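Local atomic coordinates of glycosyl hyrolase, family 3 (PDB entry 3TEV), a protein that probably hydrolyses O-glycosidic bonds in carbohydrate substrates. Residues Tyr273-Ala285 with Val298-Val310. Numbering follows the deposited sequence.
Sequences YGRGEAAVRALRA and VQQATLAAVAEYV
Gly276 and Ala305 show how a small-residue pair lets two helices pack closely: the Ala305 methyl CB lies 3.4 Å from Gly276 CA, tighter than a usual carbon contact, and the axes of helices 275-285 and 298-309 approach to 8.0 Å at a crossing angle of -47°. One turn further along, Val280 drives CG2 to 3.5 Å from Ala305 O, while both its methyls touch Tyr309 CB. The phenol of Tyr309 is carried across to the facing helix because its CG stands anti to the backbone N (chi1 157°). Leu283 and Arg284 come obliquely at this ring from the same side of its plane, at different parts: Leu283 CB lies 3.8 Å from Tyr309 CE2 and Arg284 CG 3.6 Å from Tyr309 CE1; the Arg284 guanidinium is turned almost perpendicular to the ring. At the other end, Val298 CG2 covers one face of the Arg275 guanidinium, offset toward its rim, and Arg275 NH2 is hydrogen-bonded to Leu293 O. Between these ends, Ala279 CB meets Thr302 CG2 at 3.6 Å. The two helices are successive outer helices of the barrel, linked through strand 290-291, whose Val290 touches Ala279 and Leu283, while Thr302 rests on Leu22 of strand 22-24.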
ATOM      1  N   TYR A 273       4.826 -17.055   9.477  1.00 56.91           N
ATOM      2  CA  TYR A 273       5.099 -17.467   8.098  1.00 55.19           C
ATOM      3  C   TYR A 273       6.580 -17.244   7.749  1.00 55.48           C
ATOM      4  O   TYR A 273       7.266 -16.436   8.388  1.00 54.79           O
ATOM      5  CB  TYR A 273       4.226 -16.663   7.117  1.00 53.91           C
ATOM      6  CG  TYR A 273       2.733 -16.759   7.371  1.00 53.18           C
ATOM      7  CD1 TYR A 273       1.943 -17.715   6.706  1.00 52.78           C
ATOM      8  CD2 TYR A 273       2.103 -15.893   8.275  1.00 52.15           C
ATOM      9  CE1 TYR A 273       0.572 -17.818   6.947  1.00 53.28           C
ATOM     10  CE2 TYR A 273       0.719 -15.989   8.541  1.00 52.91           C
ATOM     11  CZ  TYR A 273      -0.039 -16.953   7.872  1.00 53.70           C
ATOM     12  OH  TYR A 273      -1.392 -17.038   8.129  1.00 53.88           O
ATOM     13  N   GLY A 274       7.068 -17.969   6.742  1.00 55.73           N
ATOM     14  CA  GLY A 274       8.341 -17.641   6.098  1.00 56.69           C
ATOM     15  C   GLY A 274       8.161 -16.462   5.139  1.00 56.06           C
ATOM     16  O   GLY A 274       7.091 -16.292   4.572  1.00 55.25           O
ATOM     17  N   ARG A 275       9.197 -15.649   4.958  1.00 56.34           N
ATOM     18  CA  ARG A 275       9.083 -14.447   4.139  1.00 55.48           C
ATOM     19  C   ARG A 275       8.622 -14.788   2.715  1.00 52.90           C
ATOM     20  O   ARG A 275       7.586 -14.304   2.264  1.00 51.70           O
ATOM     21  CB  ARG A 275      10.397 -13.647   4.124  1.00 57.41           C
ATOM     22  CG  ARG A 275      10.849 -13.092   5.492  1.00 60.20           C
ATOM     23  CD  ARG A 275       9.953 -11.937   6.018  1.00 61.93           C
ATOM     24  NE  ARG A 275      10.004 -10.781   5.121  1.00 62.08           N
ATOM     25  CZ  ARG A 275      10.513  -9.581   5.421  1.00 61.13           C
ATOM     26  NH1 ARG A 275      11.011  -9.336   6.650  1.00 59.89           N
ATOM     27  NH2 ARG A 275      10.496  -8.618   4.481  1.00 57.91           N
ATOM     28  N   GLY A 276       9.378 -15.646   2.033  1.00 49.47           N
ATOM     29  CA  GLY A 276       9.085 -16.009   0.657  1.00 46.25           C
ATOM     30  C   GLY A 276       7.742 -16.685   0.448  1.00 44.79           C
ATOM     31  O   GLY A 276       7.003 -16.329  -0.469  1.00 44.01           O
ATOM     32  N   GLU A 277       7.431 -17.657   1.298  1.00 44.40           N
ATOM     33  CA  GLU A 277       6.112 -18.282   1.324  1.00 45.38           C
ATOM     34  C   GLU A 277       4.982 -17.234   1.432  1.00 43.85           C
ATOM     35  O   GLU A 277       4.031 -17.267   0.663  1.00 44.80           O
ATOM     36  CB  GLU A 277       6.048 -19.321   2.471  1.00 47.10           C
ATOM     37  CG  GLU A 277       4.691 -19.452   3.190  1.00 52.94           C
ATOM     38  CD  GLU A 277       4.749 -20.301   4.467  1.00 61.82           C
ATOM     39  OE1 GLU A 277       5.217 -19.810   5.529  1.00 64.08           O
ATOM     40  OE2 GLU A 277       4.306 -21.475   4.410  1.00 66.32           O
ATOM     41  N   ALA A 278       5.101 -16.296   2.367  1.00 41.52           N
ATOM     42  CA  ALA A 278       4.072 -15.282   2.567  1.00 39.25           C
ATOM     43  C   ALA A 278       3.887 -14.412   1.306  1.00 37.80           C
ATOM     44  O   ALA A 278       2.764 -14.109   0.907  1.00 37.04           O
ATOM     45  CB  ALA A 278       4.379 -14.430   3.799  1.00 37.91           C
ATOM     46  N   ALA A 279       4.987 -14.031   0.672  1.00 36.17           N
ATOM     47  CA  ALA A 279       4.918 -13.185  -0.500  1.00 35.20           C
ATOM     48  C   ALA A 279       4.257 -13.914  -1.692  1.00 35.34           C
ATOM     49  O   ALA A 279       3.432 -13.342  -2.396  1.00 35.20           O
ATOM     50  CB  ALA A 279       6.290 -12.687  -0.858  1.00 34.71           C
ATOM     51  N   VAL A 280       4.586 -15.189  -1.881  1.00 35.29           N
ATOM     52  CA  VAL A 280       3.988 -15.967  -2.953  1.00 35.65           C
ATOM     53  C   VAL A 280       2.488 -16.129  -2.694  1.00 36.19           C
ATOM     54  O   VAL A 280       1.663 -15.934  -3.589  1.00 35.72           O
ATOM     55  CB  VAL A 280       4.737 -17.325  -3.139  1.00 35.70           C
ATOM     56  CG1 VAL A 280       3.933 -18.314  -3.974  1.00 34.90           C
ATOM     57  CG2 VAL A 280       6.116 -17.071  -3.766  1.00 35.12           C
ATOM     58  N   ARG A 281       2.142 -16.425  -1.444  1.00 37.14           N
ATOM     59  CA  ARG A 281       0.737 -16.581  -1.058  1.00 38.29           C
ATOM     60  C   ARG A 281      -0.061 -15.275  -1.266  1.00 37.24           C
ATOM     61  O   ARG A 281      -1.189 -15.326  -1.772  1.00 38.43           O
ATOM     62  CB  ARG A 281       0.636 -17.106   0.379  1.00 39.09           C
ATOM     63  CG  ARG A 281      -0.785 -17.170   0.961  1.00 43.95           C
ATOM     64  CD  ARG A 281      -1.670 -18.358   0.451  1.00 48.63           C
ATOM     65  NE  ARG A 281      -3.038 -18.316   0.999  1.00 50.67           N
ATOM     66  CZ  ARG A 281      -3.940 -19.300   0.891  1.00 52.31           C
ATOM     67  NH1 ARG A 281      -3.651 -20.434   0.259  1.00 53.05           N
ATOM     68  NH2 ARG A 281      -5.146 -19.155   1.425  1.00 53.03           N
ATOM     69  N   ALA A 282       0.530 -14.118  -0.940  1.00 34.94           N
ATOM     70  CA  ALA A 282      -0.128 -12.830  -1.182  1.00 33.88           C
ATOM     71  C   ALA A 282      -0.416 -12.609  -2.667  1.00 33.74           C
ATOM     72  O   ALA A 282      -1.515 -12.173  -3.025  1.00 33.25           O
ATOM     73  CB  ALA A 282       0.694 -11.653  -0.626  1.00 32.66           C
ATOM     74  N   LEU A 283       0.569 -12.898  -3.522  1.00 33.30           N
ATOM     75  CA  LEU A 283       0.396 -12.683  -4.945  1.00 34.06           C
ATOM     76  C   LEU A 283      -0.693 -13.624  -5.457  1.00 35.35           C
ATOM     77  O   LEU A 283      -1.598 -13.182  -6.156  1.00 35.81           O
ATOM     78  CB  LEU A 283       1.711 -12.873  -5.702  1.00 33.36           C
ATOM     79  CG  LEU A 283       2.765 -11.788  -5.439  1.00 31.64           C
ATOM     80  CD1 LEU A 283       4.143 -12.301  -5.847  1.00 30.03           C
ATOM     81  CD2 LEU A 283       2.423 -10.436  -6.138  1.00 27.93           C
ATOM     82  N   ARG A 284      -0.645 -14.893  -5.044  1.00 36.59           N
ATOM     83  CA  ARG A 284      -1.654 -15.877  -5.455  1.00 37.66           C
ATOM     84  C   ARG A 284      -3.048 -15.470  -4.988  1.00 38.08           C
ATOM     85  O   ARG A 284      -4.017 -15.575  -5.749  1.00 39.15           O
ATOM     86  CB  ARG A 284      -1.330 -17.267  -4.903  1.00 37.79           C
ATOM     87  CG  ARG A 284      -0.269 -18.033  -5.649  1.00 39.81           C
ATOM     88  CD  ARG A 284      -0.225 -19.509  -5.197  1.00 44.33           C
ATOM     89  NE  ARG A 284       0.610 -20.308  -6.094  1.00 47.52           N
ATOM     90  CZ  ARG A 284       1.632 -21.060  -5.707  1.00 50.04           C
ATOM     91  NH1 ARG A 284       1.954 -21.165  -4.423  1.00 52.21           N
ATOM     92  NH2 ARG A 284       2.326 -21.732  -6.607  1.00 52.27           N
ATOM     93  N   ALA A 285      -3.159 -15.024  -3.735  1.00 37.45           N
ATOM     94  CA  ALA A 285      -4.452 -14.601  -3.193  1.00 37.09           C
ATOM     95  C   ALA A 285      -5.070 -13.420  -3.963  1.00 36.70           C
ATOM     96  O   ALA A 285      -6.298 -13.253  -3.969  1.00 36.25           O
ATOM     97  CB  ALA A 285      -4.316 -14.253  -1.713  1.00 37.32           C
ATOM     98  N   VAL A 298      16.917 -10.540   3.322  1.00 43.83           N
ATOM     99  CA  VAL A 298      15.496 -10.902   3.291  1.00 42.62           C
ATOM    100  C   VAL A 298      14.823 -10.543   1.974  1.00 41.45           C
ATOM    101  O   VAL A 298      13.938 -11.259   1.530  1.00 41.68           O
ATOM    102  CB  VAL A 298      14.651 -10.462   4.545  1.00 42.91           C
ATOM    103  CG1 VAL A 298      15.395 -10.790   5.814  1.00 42.76           C
ATOM    104  CG2 VAL A 298      14.229  -8.986   4.505  1.00 42.13           C
ATOM    105  N   GLN A 299      15.246  -9.449   1.348  1.00 40.39           N
ATOM    106  CA  GLN A 299      14.710  -9.072   0.033  1.00 39.77           C
ATOM    107  C   GLN A 299      15.063 -10.152  -0.996  1.00 40.27           C
ATOM    108  O   GLN A 299      14.204 -10.570  -1.794  1.00 39.58           O
ATOM    109  CB  GLN A 299      15.205  -7.689  -0.418  1.00 39.02           C
ATOM    110  CG  GLN A 299      14.701  -6.513   0.447  1.00 39.20           C
ATOM    111  CD  GLN A 299      15.280  -5.165   0.031  1.00 40.44           C
ATOM    112  OE1 GLN A 299      16.010  -5.074  -0.951  1.00 44.32           O
ATOM    113  NE2 GLN A 299      14.947  -4.113   0.762  1.00 39.10           N
ATOM    114  N   GLN A 300      16.317 -10.616  -0.939  1.00 40.96           N
ATOM    115  CA  GLN A 300      16.822 -11.667  -1.813  1.00 42.27           C
ATOM    116  C   GLN A 300      16.055 -12.972  -1.629  1.00 42.13           C
ATOM    117  O   GLN A 300      15.721 -13.644  -2.617  1.00 42.86           O
ATOM    118  CB  GLN A 300      18.338 -11.874  -1.632  1.00 42.94           C
ATOM    119  CG  GLN A 300      19.168 -10.749  -2.271  1.00 46.50           C
ATOM    120  CD  GLN A 300      20.678 -10.849  -2.014  1.00 52.78           C
ATOM    121  OE1 GLN A 300      21.126 -11.329  -0.956  1.00 56.59           O
ATOM    122  NE2 GLN A 300      21.475 -10.378  -2.982  1.00 53.64           N
ATOM    123  N   ALA A 301      15.726 -13.305  -0.385  1.00 41.26           N
ATOM    124  CA  ALA A 301      14.964 -14.516  -0.128  1.00 40.94           C
ATOM    125  C   ALA A 301      13.548 -14.406  -0.689  1.00 40.50           C
ATOM    126  O   ALA A 301      12.985 -15.409  -1.151  1.00 41.25           O
ATOM    127  CB  ALA A 301      14.947 -14.861   1.386  1.00 40.64           C
ATOM    128  N   THR A 302      12.977 -13.200  -0.663  1.00 39.02           N
ATOM    129  CA  THR A 302      11.658 -12.982  -1.230  1.00 38.00           C
ATOM    130  C   THR A 302      11.691 -13.096  -2.760  1.00 37.97           C
ATOM    131  O   THR A 302      10.876 -13.815  -3.346  1.00 38.65           O
ATOM    132  CB  THR A 302      11.063 -11.633  -0.778  1.00 37.63           C
ATOM    133  OG1 THR A 302      11.061 -11.578   0.656  1.00 38.41           O
ATOM    134  CG2 THR A 302       9.648 -11.475  -1.268  1.00 36.12           C
ATOM    135  N   LEU A 303      12.624 -12.398  -3.402  1.00 37.72           N
ATOM    136  CA  LEU A 303      12.870 -12.561  -4.835  1.00 37.75           C
ATOM    137  C   LEU A 303      12.979 -14.030  -5.243  1.00 37.60           C
ATOM    138  O   LEU A 303      12.348 -14.445  -6.212  1.00 37.58           O
ATOM    139  CB  LEU A 303      14.169 -11.875  -5.240  1.00 38.12           C
ATOM    140  CG  LEU A 303      14.098 -10.372  -5.348  1.00 40.02           C
ATOM    141  CD1 LEU A 303      15.527  -9.801  -5.234  1.00 42.90           C
ATOM    142  CD2 LEU A 303      13.412  -9.979  -6.666  1.00 40.61           C
ATOM    143  N   ALA A 304      13.778 -14.799  -4.501  1.00 37.24           N
ATOM    144  CA  ALA A 304      14.014 -16.197  -4.827  1.00 38.10           C
ATOM    145  C   ALA A 304      12.711 -17.001  -4.825  1.00 38.33           C
ATOM    146  O   ALA A 304      12.487 -17.815  -5.728  1.00 38.82           O
ATOM    147  CB  ALA A 304      15.087 -16.844  -3.874  1.00 38.29           C
ATOM    148  N   ALA A 305      11.845 -16.757  -3.842  1.00 37.51           N
ATOM    149  CA  ALA A 305      10.569 -17.463  -3.794  1.00 36.75           C
ATOM    150  C   ALA A 305       9.664 -17.014  -4.943  1.00 36.11           C
ATOM    151  O   ALA A 305       9.023 -17.836  -5.596  1.00 36.40           O
ATOM    152  CB  ALA A 305       9.875 -17.244  -2.454  1.00 36.73           C
ATOM    153  N   VAL A 306       9.613 -15.714  -5.209  1.00 34.97           N
ATOM    154  CA  VAL A 306       8.749 -15.239  -6.267  1.00 34.15           C
ATOM    155  C   VAL A 306       9.288 -15.708  -7.625  1.00 35.34           C
ATOM    156  O   VAL A 306       8.500 -15.945  -8.559  1.00 34.82           O
ATOM    157  CB  VAL A 306       8.559 -13.703  -6.186  1.00 34.19           C
ATOM    158  CG1 VAL A 306       7.726 -13.168  -7.358  1.00 31.90           C
ATOM    159  CG2 VAL A 306       7.897 -13.332  -4.843  1.00 33.50           C
ATOM    160  N   ALA A 307      10.613 -15.879  -7.730  1.00 36.52           N
ATOM    161  CA  ALA A 307      11.222 -16.388  -8.975  1.00 38.73           C
ATOM    162  C   ALA A 307      10.732 -17.794  -9.356  1.00 40.53           C
ATOM    163  O   ALA A 307      10.701 -18.135 -10.528  1.00 40.97           O
ATOM    164  CB  ALA A 307      12.766 -16.359  -8.903  1.00 38.56           C
ATOM    165  N   GLU A 308      10.334 -18.594  -8.366  1.00 42.32           N
ATOM    166  CA  GLU A 308       9.804 -19.947  -8.618  1.00 44.08           C
ATOM    167  C   GLU A 308       8.320 -19.931  -8.984  1.00 42.85           C
ATOM    168  O   GLU A 308       7.844 -20.802  -9.710  1.00 43.61           O
ATOM    169  CB  GLU A 308      10.008 -20.841  -7.396  1.00 45.36           C
ATOM    170  CG  GLU A 308      11.448 -20.931  -6.949  1.00 52.05           C
ATOM    171  CD  GLU A 308      12.346 -21.528  -8.027  1.00 61.31           C
ATOM    172  OE1 GLU A 308      11.893 -22.449  -8.765  1.00 65.60           O
ATOM    173  OE2 GLU A 308      13.508 -21.069  -8.151  1.00 65.26           O
ATOM    174  N   TYR A 309       7.604 -18.931  -8.481  1.00 40.61           N
ATOM    175  CA  TYR A 309       6.174 -18.768  -8.729  1.00 38.74           C
ATOM    176  C   TYR A 309       5.884 -18.210 -10.130  1.00 37.69           C
ATOM    177  O   TYR A 309       5.036 -18.704 -10.855  1.00 37.74           O
ATOM    178  CB  TYR A 309       5.593 -17.869  -7.627  1.00 38.06           C
ATOM    179  CG  TYR A 309       4.308 -17.139  -7.958  1.00 37.63           C
ATOM    180  CD1 TYR A 309       3.085 -17.814  -8.051  1.00 38.41           C
ATOM    181  CD2 TYR A 309       4.304 -15.757  -8.137  1.00 34.93           C
ATOM    182  CE1 TYR A 309       1.905 -17.123  -8.349  1.00 37.00           C
ATOM    183  CE2 TYR A 309       3.148 -15.081  -8.404  1.00 35.00           C
ATOM    184  CZ  TYR A 309       1.956 -15.761  -8.519  1.00 36.10           C
ATOM    185  OH  TYR A 309       0.812 -15.046  -8.812  1.00 37.00           O
ATOM    186  N   VAL A 310       6.619 -17.183 -10.498  1.00 36.95           N
ATOM    187  CA  VAL A 310       6.409 -16.429 -11.727  1.00 36.69           C
ATOM    188  C   VAL A 310       6.350 -17.249 -13.044  1.00 37.57           C
ATOM    189  O   VAL A 310       5.420 -17.032 -13.836  1.00 37.72           O
ATOM    190  CB  VAL A 310       7.441 -15.267 -11.778  1.00 36.44           C
ATOM    191  CG1 VAL A 310       7.835 -14.932 -13.170  1.00 35.98           C
ATOM    192  CG2 VAL A 310       6.889 -14.052 -11.040  1.00 35.44           C
TER